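Local coordinates for F420-reducing hydrogenase, subunit beta (Methanothermobacter marburgensis, PDB 4OMF), which carries FAD and an iron–sulfur cluster and probably passes electrons from hydrogen oxidation to coenzyme F420 within the F420-reducing hydrogenase complex, at residues C[55-60]-C[75-80]; C[44-49]-C[79-84]; C[196-201]-C[256-261]. All coordinates share one frame; numbering follows the deposited sequence.

From the N terminus, strand 44-51 runs into its antiparallel neighbour 56-62, and the chain then turns through helix 65-70 into the segment 75-84. Contact 1 (55-60 with 75-80) closes the shorter loop there. Contact 2 (44-49 with 79-84) starts earlier and ends later, so contact 1 lies wholly within its span. The two share S79 and P80, and backbone bonds between the paired strands (Q58 to G49, M60 to V47) fuse them into one wall beside the FAD adenine. Contact 3 follows in series, on the other side of the chain's centre, where it ties loop 196-201 to the long helix 251-275 at the flavin and the iron–sulfur cluster.

Contact 1 of 3, residues C[55-60]-C[75-80]; sequences WKPQPM and KYTFSP. With FAD (flavin-adenine dinucleotide), chain R.
No direct hydrogen bond joins W55-M60 to K75-P80; proline rings and aliphatic carbons make the interface, although K75-P80 has backbone N and O atoms that bond to the FAD adenine. P57 is the centre: its CG lies 3.8 Å from CB of K75 and equally near CB of S79, while its CD meets the T77 methyl. T77 turns CG2 toward W55-M60 because OG1 stands anti to the backbone N (chi1 -172°) and bonds to the carbonyl of F138; the methyl comes 3.4 Å from O of W55, a buried carbonyl that has no polar partner. Before P57 in the chain, W55 meets K75 at about a right angle, CG of K75 at the indole edge by CE3; after it, the P59 ring sits against P80, CG to CD 3.8 Å. One water bridges the two segments, donating to O of P57 and to O of F78. K75 N gives a nearly straight bond (170°) to N7A of FAD, and its O takes one from N6A at 2.9 Å. T77 O receives a second, weak bond from N6A. With side chains packed on the prolines, adenine is thus recognised by main-chain groups.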
# COMPACT_ATOMS: atom_id res chain seq x y z
N TRP C 55 16.06 -11.77 -25.90
CA TRP C 55 17.15 -11.40 -24.99
C TRP C 55 16.65 -10.76 -23.69
O TRP C 55 17.36 -9.98 -23.05
CB TRP C 55 18.15 -10.47 -25.69
CG TRP C 55 18.75 -11.16 -26.85
CD1 TRP C 55 18.40 -11.02 -28.16
CD2 TRP C 55 19.72 -12.20 -26.79
NE1 TRP C 55 19.13 -11.89 -28.94
CE2 TRP C 55 19.94 -12.63 -28.12
CE3 TRP C 55 20.43 -12.81 -25.75
CZ2 TRP C 55 20.85 -13.64 -28.44
CZ3 TRP C 55 21.34 -13.81 -26.07
CH2 TRP C 55 21.53 -14.22 -27.40
N LYS C 56 15.43 -11.11 -23.30
CA LYS C 56 14.87 -10.64 -22.04
C LYS C 56 14.46 -11.88 -21.25
O LYS C 56 13.31 -12.30 -21.30
CB LYS C 56 13.66 -9.72 -22.29
CG LYS C 56 13.31 -8.81 -21.12
CD LYS C 56 12.29 -7.77 -21.57
CE LYS C 56 12.05 -6.71 -20.50
NZ LYS C 56 11.18 -7.23 -19.40
N PRO C 57 15.41 -12.47 -20.52
CA PRO C 57 15.18 -13.80 -19.95
C PRO C 57 14.23 -13.76 -18.75
O PRO C 57 13.94 -12.71 -18.21
CB PRO C 57 16.57 -14.25 -19.51
CG PRO C 57 17.30 -12.95 -19.22
CD PRO C 57 16.77 -11.96 -20.25
N GLN C 58 13.74 -14.94 -18.37
CA GLN C 58 12.97 -15.08 -17.14
C GLN C 58 13.53 -16.25 -16.34
O GLN C 58 13.82 -17.33 -16.90
CB GLN C 58 11.48 -15.30 -17.46
CG GLN C 58 10.79 -14.05 -18.03
CD GLN C 58 10.52 -12.97 -16.97
OE1 GLN C 58 10.46 -13.26 -15.77
NE2 GLN C 58 10.37 -11.72 -17.42
N PRO C 59 13.69 -16.06 -15.03
CA PRO C 59 14.12 -17.18 -14.18
C PRO C 59 13.14 -18.32 -14.29
O PRO C 59 11.93 -18.10 -14.38
CB PRO C 59 14.11 -16.59 -12.76
CG PRO C 59 14.20 -15.09 -12.98
CD PRO C 59 13.47 -14.83 -14.26
N MET C 60 13.66 -19.54 -14.27
CA MET C 60 12.81 -20.72 -14.40
C MET C 60 13.51 -21.91 -13.73
O MET C 60 14.74 -21.91 -13.56
CB MET C 60 12.51 -21.01 -15.87
CG MET C 60 13.73 -21.41 -16.70
SD MET C 60 14.11 -23.18 -16.64
CE MET C 60 12.57 -23.88 -17.23
N LYS C 75 22.70 -13.30 -21.24
CA LYS C 75 21.86 -12.15 -21.55
C LYS C 75 22.29 -11.02 -20.63
O LYS C 75 22.20 -11.16 -19.42
CB LYS C 75 20.37 -12.49 -21.34
CG LYS C 75 19.88 -13.65 -22.22
CD LYS C 75 20.09 -14.98 -21.51
CE LYS C 75 19.84 -16.17 -22.43
NZ LYS C 75 20.08 -17.49 -21.72
N TYR C 76 22.77 -9.90 -21.18
CA TYR C 76 23.27 -8.83 -20.32
C TYR C 76 22.15 -7.90 -19.86
O TYR C 76 22.22 -6.69 -20.07
CB TYR C 76 24.38 -8.03 -21.01
CG TYR C 76 25.60 -8.88 -21.31
CD1 TYR C 76 26.42 -9.35 -20.28
CD2 TYR C 76 25.93 -9.20 -22.63
CE1 TYR C 76 27.53 -10.13 -20.56
CE2 TYR C 76 27.04 -9.98 -22.91
CZ TYR C 76 27.84 -10.44 -21.88
OH TYR C 76 28.93 -11.22 -22.17
N THR C 77 21.12 -8.48 -19.24
CA THR C 77 20.07 -7.71 -18.60
C THR C 77 19.54 -8.52 -17.42
O THR C 77 20.06 -9.60 -17.08
CB THR C 77 18.95 -7.31 -19.59
OG1 THR C 77 18.03 -6.39 -18.96
CG2 THR C 77 18.18 -8.52 -20.07
N PHE C 78 18.53 -7.99 -16.75
CA PHE C 78 18.10 -8.58 -15.49
C PHE C 78 17.42 -9.94 -15.65
O PHE C 78 16.56 -10.12 -16.50
CB PHE C 78 17.12 -7.64 -14.76
CG PHE C 78 17.62 -6.23 -14.64
CD1 PHE C 78 16.83 -5.17 -15.05
CD2 PHE C 78 18.86 -5.95 -14.09
CE1 PHE C 78 17.27 -3.86 -14.94
CE2 PHE C 78 19.32 -4.66 -13.98
CZ PHE C 78 18.52 -3.60 -14.41
N SER C 79 17.81 -10.88 -14.80
CA SER C 79 17.08 -12.12 -14.60
C SER C 79 17.19 -12.38 -13.11
O SER C 79 18.21 -12.88 -12.65
CB SER C 79 17.66 -13.27 -15.41
OG SER C 79 16.94 -14.48 -15.17
N PRO C 80 16.17 -11.99 -12.34
CA PRO C 80 16.31 -12.06 -10.88
C PRO C 80 16.18 -13.49 -10.39
O PRO C 80 15.14 -13.86 -9.83
CB PRO C 80 15.16 -11.19 -10.36
CG PRO C 80 14.63 -10.44 -11.57
CD PRO C 80 14.91 -11.35 -12.74
PA FAD R . 26.56 -21.40 -20.27
O1A FAD R . 26.49 -20.51 -21.48
O2A FAD R . 26.65 -22.89 -20.35
O5B FAD R . 25.30 -21.06 -19.36
C5B FAD R . 25.15 -19.68 -19.00
C4B FAD R . 24.30 -19.62 -17.73
O4B FAD R . 24.18 -18.26 -17.31
C3B FAD R . 22.90 -20.16 -18.00
O3B FAD R . 22.50 -21.12 -17.02
C2B FAD R . 22.03 -18.91 -17.90
O2B FAD R . 20.75 -19.24 -17.34
C1B FAD R . 22.82 -18.00 -16.98
N9A FAD R . 22.50 -16.59 -17.27
C8A FAD R . 22.55 -16.00 -18.48
N7A FAD R . 22.21 -14.69 -18.39
C5A FAD R . 21.93 -14.45 -17.08
C6A FAD R . 21.48 -13.28 -16.29
N6A FAD R . 21.24 -12.08 -16.88
N1A FAD R . 21.32 -13.46 -14.97
C2A FAD R . 21.52 -14.65 -14.36
N3A FAD R . 21.92 -15.77 -15.01
C4A FAD R . 22.13 -15.71 -16.35
N1 FAD R . 31.97 -12.91 -17.53
C2 FAD R . 33.22 -12.35 -17.24
O2 FAD R . 34.24 -13.03 -17.48
N3 FAD R . 33.28 -11.06 -16.75
C4 FAD R . 32.14 -10.34 -16.49
O4 FAD R . 32.24 -9.19 -16.01
C4X FAD R . 31.01 -10.60 -17.36
N5 FAD R . 29.83 -9.73 -17.14
C5X FAD R . 28.60 -10.50 -16.91
C6 FAD R . 27.46 -9.72 -16.64
C7 FAD R . 26.20 -10.32 -16.62
C7M FAD R . 24.96 -9.49 -16.32
C8 FAD R . 26.10 -11.68 -16.89
C8M FAD R . 24.79 -12.45 -16.91
C9 FAD R . 27.24 -12.47 -17.18
C9A FAD R . 28.49 -11.86 -17.28
N10 FAD R . 29.65 -12.65 -17.47
C10 FAD R . 30.89 -12.06 -17.65
C1' FAD R . 29.65 -14.13 -17.43
C2' FAD R . 29.53 -14.79 -18.78
O2' FAD R . 29.07 -13.99 -19.77
C3' FAD R . 29.04 -16.04 -18.71
O3' FAD R . 27.71 -16.09 -18.43
C4' FAD R . 29.88 -17.07 -17.97
O4' FAD R . 31.24 -17.11 -18.46
C5' FAD R . 29.24 -18.46 -18.06
O5' FAD R . 29.46 -19.01 -19.34
P FAD R . 29.31 -20.59 -19.61
O1P FAD R . 30.11 -21.29 -18.53
O2P FAD R . 29.63 -20.89 -21.04
O3P FAD R . 27.73 -20.84 -19.29
O HOH W 1 14.99 -10.09 -18.43

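Contact 2 of 3, residues C[44-49]-C[79-84]; sequences GAVVAG and SPNVMM. With FAD (flavin-adenine dinucleotide), chain R.
V46 points its two methyls at the turn S79-M84 and straddles CB of M84. The two side chains cross at about a right angle, and CG1 and CG2 each lie 4.0 Å from that CB. With CG1 anti to the backbone N (chi1 171°), this methyl also comes 3.3 Å from O of N81, so one branch of the valine touches both N81 and M84. M84 takes part through CB; the rest of its chain bends at chi2 and chi3 and leads away from the strand. Two residues further along the strand, A48 offers its methyl to the side chain of S79, CB to OG 3.3 Å. The hydroxyl makes its bond within the turn, donating to OD1 of N81 at 2.9 Å with the donor tilted 23° from the carbonyl plane. That bond helps fix the rotation of the N81 amide, whose OD1 lies 3.9 Å from N of A48, with no hydrogen bond between them. The amide nitrogen lies on the other branch: ND2 gives its hydrogen bond to O of V100 and comes 3.4 Å from C2A of FAD, beside the adenine. V47 sets out away from the turn, and its CB lies 3.6 Å from the ribose hydroxyl O2B of FAD. The same hydroxyl is gripped by the backbone of A48, whose N donates to it at 2.8 Å (138°), with a weak return bond from O2B to A48 O. The turn itself opens with an inverse gamma turn centred on P80 and continues through helical-type residues stabilised by the bond from M84 N to N81 O. Altogether, this is the adenosine end of the FAD pocket, where a strand of the mixed sheet meets the ribose and an adjoining turn borders the adenine.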
# COMPACT_ATOMS: atom_id res chain seq x y z
N GLY C 44 17.09 -30.26 -9.61
CA GLY C 44 16.67 -29.19 -10.49
C GLY C 44 17.59 -28.00 -10.27
O GLY C 44 18.39 -27.99 -9.32
N ALA C 45 17.50 -27.01 -11.15
CA ALA C 45 18.28 -25.80 -10.96
C ALA C 45 17.53 -24.57 -11.45
O ALA C 45 16.82 -24.64 -12.43
CB ALA C 45 19.63 -25.91 -11.68
N VAL C 46 17.71 -23.45 -10.77
CA VAL C 46 17.11 -22.20 -11.24
C VAL C 46 18.11 -21.56 -12.21
O VAL C 46 19.30 -21.45 -11.89
CB VAL C 46 16.77 -21.22 -10.08
CG1 VAL C 46 16.36 -19.86 -10.64
CG2 VAL C 46 15.63 -21.80 -9.21
N VAL C 47 17.62 -21.22 -13.41
CA VAL C 47 18.43 -20.63 -14.46
C VAL C 47 17.70 -19.48 -15.16
O VAL C 47 16.49 -19.34 -15.01
CB VAL C 47 18.82 -21.67 -15.53
CG1 VAL C 47 19.77 -22.73 -14.94
CG2 VAL C 47 17.58 -22.30 -16.12
N ALA C 48 18.43 -18.70 -15.94
CA ALA C 48 17.82 -17.62 -16.73
C ALA C 48 17.34 -18.14 -18.08
O ALA C 48 18.11 -18.17 -19.03
CB ALA C 48 18.82 -16.48 -16.93
N GLY C 49 16.08 -18.55 -18.15
CA GLY C 49 15.54 -19.15 -19.35
C GLY C 49 14.90 -18.13 -20.27
O GLY C 49 14.84 -16.94 -19.95
N SER C 79 17.81 -10.88 -14.80
CA SER C 79 17.08 -12.12 -14.60
C SER C 79 17.19 -12.38 -13.11
O SER C 79 18.21 -12.88 -12.65
CB SER C 79 17.66 -13.27 -15.41
OG SER C 79 16.94 -14.48 -15.17
N PRO C 80 16.17 -11.99 -12.34
CA PRO C 80 16.31 -12.06 -10.88
C PRO C 80 16.18 -13.49 -10.39
O PRO C 80 15.14 -13.86 -9.83
CB PRO C 80 15.16 -11.19 -10.36
CG PRO C 80 14.63 -10.44 -11.57
CD PRO C 80 14.91 -11.35 -12.74
N ASN C 81 17.22 -14.28 -10.61
CA ASN C 81 17.16 -15.73 -10.39
C ASN C 81 16.79 -16.13 -8.98
O ASN C 81 16.17 -17.16 -8.79
CB ASN C 81 18.51 -16.38 -10.74
CG ASN C 81 18.73 -16.50 -12.23
OD1 ASN C 81 17.88 -16.12 -13.02
ND2 ASN C 81 19.88 -17.04 -12.62
N VAL C 82 17.17 -15.31 -7.99
CA VAL C 82 16.87 -15.65 -6.61
C VAL C 82 15.37 -15.78 -6.39
O VAL C 82 14.95 -16.57 -5.54
CB VAL C 82 17.45 -14.61 -5.62
CG1 VAL C 82 17.28 -15.06 -4.16
CG2 VAL C 82 18.92 -14.39 -5.92
N MET C 83 14.56 -15.05 -7.15
CA MET C 83 13.10 -15.05 -6.93
C MET C 83 12.45 -16.44 -7.04
O MET C 83 11.36 -16.65 -6.49
CB MET C 83 12.41 -14.09 -7.91
CG MET C 83 12.26 -14.63 -9.33
SD MET C 83 11.64 -13.37 -10.50
CE MET C 83 10.06 -13.08 -9.70
N MET C 84 13.07 -17.38 -7.75
CA MET C 84 12.42 -18.68 -7.97
C MET C 84 12.90 -19.79 -7.03
O MET C 84 12.39 -20.90 -7.09
CB MET C 84 12.64 -19.14 -9.42
CG MET C 84 12.01 -18.22 -10.46
SD MET C 84 10.22 -18.29 -10.34
CE MET C 84 9.97 -20.05 -10.57
PA FAD R . 26.56 -21.40 -20.27
O1A FAD R . 26.49 -20.51 -21.48
O2A FAD R . 26.65 -22.89 -20.35
O5B FAD R . 25.30 -21.06 -19.36
C5B FAD R . 25.15 -19.68 -19.00
C4B FAD R . 24.30 -19.62 -17.73
O4B FAD R . 24.18 -18.26 -17.31
C3B FAD R . 22.90 -20.16 -18.00
O3B FAD R . 22.50 -21.12 -17.02
C2B FAD R . 22.03 -18.91 -17.90
O2B FAD R . 20.75 -19.24 -17.34
C1B FAD R . 22.82 -18.00 -16.98
N9A FAD R . 22.50 -16.59 -17.27
C8A FAD R . 22.55 -16.00 -18.48
N7A FAD R . 22.21 -14.69 -18.39
C5A FAD R . 21.93 -14.45 -17.08
C6A FAD R . 21.48 -13.28 -16.29
N6A FAD R . 21.24 -12.08 -16.88
N1A FAD R . 21.32 -13.46 -14.97
C2A FAD R . 21.52 -14.65 -14.36
N3A FAD R . 21.92 -15.77 -15.01
C4A FAD R . 22.13 -15.71 -16.35
N1 FAD R . 31.97 -12.91 -17.53
C2 FAD R . 33.22 -12.35 -17.24
O2 FAD R . 34.24 -13.03 -17.48
N3 FAD R . 33.28 -11.06 -16.75
C4 FAD R . 32.14 -10.34 -16.49
O4 FAD R . 32.24 -9.19 -16.01
C4X FAD R . 31.01 -10.60 -17.36
N5 FAD R . 29.83 -9.73 -17.14
C5X FAD R . 28.60 -10.50 -16.91
C6 FAD R . 27.46 -9.72 -16.64
C7 FAD R . 26.20 -10.32 -16.62
C7M FAD R . 24.96 -9.49 -16.32
C8 FAD R . 26.10 -11.68 -16.89
C8M FAD R . 24.79 -12.45 -16.91
C9 FAD R . 27.24 -12.47 -17.18
C9A FAD R . 28.49 -11.86 -17.28
N10 FAD R . 29.65 -12.65 -17.47
C10 FAD R . 30.89 -12.06 -17.65
C1' FAD R . 29.65 -14.13 -17.43
C2' FAD R . 29.53 -14.79 -18.78
O2' FAD R . 29.07 -13.99 -19.77
C3' FAD R . 29.04 -16.04 -18.71
O3' FAD R . 27.71 -16.09 -18.43
C4' FAD R . 29.88 -17.07 -17.97
O4' FAD R . 31.24 -17.11 -18.46
C5' FAD R . 29.24 -18.46 -18.06
O5' FAD R . 29.46 -19.01 -19.34
P FAD R . 29.31 -20.59 -19.61
O1P FAD R . 30.11 -21.29 -18.53
O2P FAD R . 29.63 -20.89 -21.04
O3P FAD R . 27.73 -20.84 -19.29

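Contact 3 of 3, residues C[196-201]-C[256-261]; sequences KDYVAE and KLAAQK. With FAD (flavin-adenine dinucleotide), chain R; SF4 (iron/sulfur cluster), chain N.
Y198 packs against L257, A258 and K261 in the apolar part of the contact. The phenol ring lies against the start of K256-K261: CD2 is 4.0 Å from CB of A258, and CE2 is the same distance from CB of L257. The L257 side chain crosses the ring obliquely, its CD1 3.9 Å from OH of Y198. From the helix's next turn the K261 chain passes the tyrosine at about a right angle, CD resting 3.7 Å from CB of Y198. Because CG of Y198 stands anti to the backbone N (chi1 -179°), the ring slants across the flank of the helix, and its hydroxyl reaches the flavin.

Hydrogen bonds use the far ends of these two side chains. The fully extended K261 delivers NZ to O of D197 at 2.7 Å, approaching from above the carbonyl plane (53° out of it). The same nitrogen bonds to O of C134 and lies 3.3 Å from sulfur S1 of the iron–sulfur cluster. At the flavin, OH of Y198 accepts from N3 of FAD at 3.0 Å (162°), and O4 of the flavin lies at the ring edge near CE1. Within the loop, the D197 carboxylate receives N of E201 at OD1 through its syn lone pair, which helps to shape the turn that follows Y198.

Bridging water and charge complete the set. A water contacts O of K196 and O of A258, linking the loop to the helix backbone; beyond the segments E201 forms a salt bridge to K262 on the same helix. One helix face thus packs against Y198, which bonds to the flavin, and sends K261 to the cluster, where its positive charge would probably favour the reduced state.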
# COMPACT_ATOMS: atom_id res chain seq x y z
N LYS C 196 31.55 -4.52 -5.12
CA LYS C 196 32.98 -4.82 -4.96
C LYS C 196 33.37 -6.20 -5.47
O LYS C 196 34.56 -6.54 -5.53
CB LYS C 196 33.39 -4.72 -3.47
CG LYS C 196 33.22 -3.33 -2.86
CD LYS C 196 32.84 -3.40 -1.37
CE LYS C 196 34.04 -3.68 -0.47
NZ LYS C 196 33.77 -3.38 0.98
N ASP C 197 32.38 -7.01 -5.79
CA ASP C 197 32.59 -8.44 -6.04
C ASP C 197 32.57 -8.71 -7.55
O ASP C 197 31.52 -8.66 -8.19
CB ASP C 197 31.49 -9.23 -5.30
CG ASP C 197 31.75 -10.74 -5.23
OD1 ASP C 197 32.46 -11.31 -6.08
OD2 ASP C 197 31.17 -11.36 -4.30
N TYR C 198 33.75 -9.02 -8.11
CA TYR C 198 33.85 -9.30 -9.53
C TYR C 198 33.70 -10.79 -9.84
O TYR C 198 32.96 -11.16 -10.75
CB TYR C 198 35.19 -8.81 -10.08
CG TYR C 198 35.34 -9.04 -11.57
CD1 TYR C 198 34.38 -8.58 -12.47
CD2 TYR C 198 36.43 -9.73 -12.08
CE1 TYR C 198 34.52 -8.79 -13.82
CE2 TYR C 198 36.56 -9.94 -13.45
CZ TYR C 198 35.60 -9.46 -14.31
OH TYR C 198 35.71 -9.65 -15.66
N VAL C 199 34.40 -11.63 -9.09
CA VAL C 199 34.47 -13.04 -9.46
C VAL C 199 33.55 -13.92 -8.62
O VAL C 199 33.81 -15.11 -8.46
CB VAL C 199 35.92 -13.58 -9.36
CG1 VAL C 199 36.78 -13.05 -10.51
CG2 VAL C 199 36.55 -13.22 -8.01
N ALA C 200 32.45 -13.35 -8.13
CA ALA C 200 31.46 -14.11 -7.35
C ALA C 200 32.16 -14.85 -6.21
O ALA C 200 32.19 -16.08 -6.18
CB ALA C 200 30.70 -15.10 -8.25
N GLU C 201 32.73 -14.09 -5.29
CA GLU C 201 33.58 -14.62 -4.24
C GLU C 201 32.90 -15.58 -3.27
O GLU C 201 33.58 -16.32 -2.58
CB GLU C 201 34.20 -13.47 -3.45
CG GLU C 201 35.10 -12.58 -4.31
CD GLU C 201 35.60 -11.34 -3.60
OE1 GLU C 201 35.71 -11.37 -2.35
OE2 GLU C 201 35.87 -10.32 -4.29
N LYS C 256 43.57 -7.89 -12.51
CA LYS C 256 43.54 -6.46 -12.83
C LYS C 256 42.11 -5.95 -12.76
O LYS C 256 41.82 -4.97 -12.09
CB LYS C 256 44.12 -6.18 -14.20
CG LYS C 256 44.31 -4.68 -14.46
CD LYS C 256 44.06 -4.31 -15.91
CE LYS C 256 44.97 -5.07 -16.86
NZ LYS C 256 44.55 -4.88 -18.28
N LEU C 257 41.22 -6.64 -13.47
CA LEU C 257 39.81 -6.22 -13.52
C LEU C 257 39.13 -6.28 -12.14
O LEU C 257 38.39 -5.37 -11.79
CB LEU C 257 39.05 -7.07 -14.54
CG LEU C 257 39.57 -6.90 -15.98
CD1 LEU C 257 38.78 -7.73 -16.97
CD2 LEU C 257 39.54 -5.45 -16.39
N ALA C 258 39.42 -7.33 -11.37
CA ALA C 258 38.88 -7.45 -10.01
C ALA C 258 39.32 -6.28 -9.12
O ALA C 258 38.54 -5.75 -8.33
CB ALA C 258 39.30 -8.82 -9.38
N ALA C 259 40.58 -5.88 -9.26
CA ALA C 259 41.11 -4.75 -8.48
C ALA C 259 40.55 -3.42 -8.97
O ALA C 259 40.27 -2.54 -8.16
CB ALA C 259 42.65 -4.73 -8.53
N GLN C 260 40.39 -3.28 -10.30
CA GLN C 260 39.73 -2.10 -10.85
C GLN C 260 38.32 -1.97 -10.28
O GLN C 260 37.90 -0.87 -9.90
CB GLN C 260 39.65 -2.15 -12.39
CG GLN C 260 40.98 -1.88 -13.11
CD GLN C 260 40.84 -1.85 -14.62
OE1 GLN C 260 39.75 -2.03 -15.15
NE2 GLN C 260 41.94 -1.60 -15.31
N LYS C 261 37.60 -3.08 -10.22
CA LYS C 261 36.19 -3.00 -9.79
C LYS C 261 36.13 -2.56 -8.33
O LYS C 261 35.31 -1.73 -7.95
CB LYS C 261 35.47 -4.33 -9.97
CG LYS C 261 33.96 -4.24 -9.73
CD LYS C 261 33.29 -5.59 -9.90
CE LYS C 261 31.75 -5.42 -9.79
NZ LYS C 261 31.04 -6.71 -9.94
PA FAD R . 26.56 -21.40 -20.27
O1A FAD R . 26.49 -20.51 -21.48
O2A FAD R . 26.65 -22.89 -20.35
O5B FAD R . 25.30 -21.06 -19.36
C5B FAD R . 25.15 -19.68 -19.00
C4B FAD R . 24.30 -19.62 -17.73
O4B FAD R . 24.18 -18.26 -17.31
C3B FAD R . 22.90 -20.16 -18.00
O3B FAD R . 22.50 -21.12 -17.02
C2B FAD R . 22.03 -18.91 -17.90
O2B FAD R . 20.75 -19.24 -17.34
C1B FAD R . 22.82 -18.00 -16.98
N9A FAD R . 22.50 -16.59 -17.27
C8A FAD R . 22.55 -16.00 -18.48
N7A FAD R . 22.21 -14.69 -18.39
C5A FAD R . 21.93 -14.45 -17.08
C6A FAD R . 21.48 -13.28 -16.29
N6A FAD R . 21.24 -12.08 -16.88
N1A FAD R . 21.32 -13.46 -14.97
C2A FAD R . 21.52 -14.65 -14.36
N3A FAD R . 21.92 -15.77 -15.01
C4A FAD R . 22.13 -15.71 -16.35
N1 FAD R . 31.97 -12.91 -17.53
C2 FAD R . 33.22 -12.35 -17.24
O2 FAD R . 34.24 -13.03 -17.48
N3 FAD R . 33.28 -11.06 -16.75
C4 FAD R . 32.14 -10.34 -16.49
O4 FAD R . 32.24 -9.19 -16.01
C4X FAD R . 31.01 -10.60 -17.36
N5 FAD R . 29.83 -9.73 -17.14
C5X FAD R . 28.60 -10.50 -16.91
C6 FAD R . 27.46 -9.72 -16.64
C7 FAD R . 26.20 -10.32 -16.62
C7M FAD R . 24.96 -9.49 -16.32
C8 FAD R . 26.10 -11.68 -16.89
C8M FAD R . 24.79 -12.45 -16.91
C9 FAD R . 27.24 -12.47 -17.18
C9A FAD R . 28.49 -11.86 -17.28
N10 FAD R . 29.65 -12.65 -17.47
C10 FAD R . 30.89 -12.06 -17.65
C1' FAD R . 29.65 -14.13 -17.43
C2' FAD R . 29.53 -14.79 -18.78
O2' FAD R . 29.07 -13.99 -19.77
C3' FAD R . 29.04 -16.04 -18.71
O3' FAD R . 27.71 -16.09 -18.43
C4' FAD R . 29.88 -17.07 -17.97
O4' FAD R . 31.24 -17.11 -18.46
C5' FAD R . 29.24 -18.46 -18.06
O5' FAD R . 29.46 -19.01 -19.34
P FAD R . 29.31 -20.59 -19.61
O1P FAD R . 30.11 -21.29 -18.53
O2P FAD R . 29.63 -20.89 -21.04
O3P FAD R . 27.73 -20.84 -19.29
FE1 SF4 N . 25.11 -7.28 -9.47
FE2 SF4 N . 27.50 -6.27 -8.95
FE3 SF4 N . 25.89 -4.98 -10.64
FE4 SF4 N . 26.96 -7.33 -11.42
S1 SF4 N . 28.14 -5.38 -10.96
S2 SF4 N . 24.73 -6.71 -11.63
S3 SF4 N . 27.10 -8.45 -9.47
S4 SF4 N . 25.51 -5.28 -8.40
O HOH W 2 36.61 -7.19 -7.35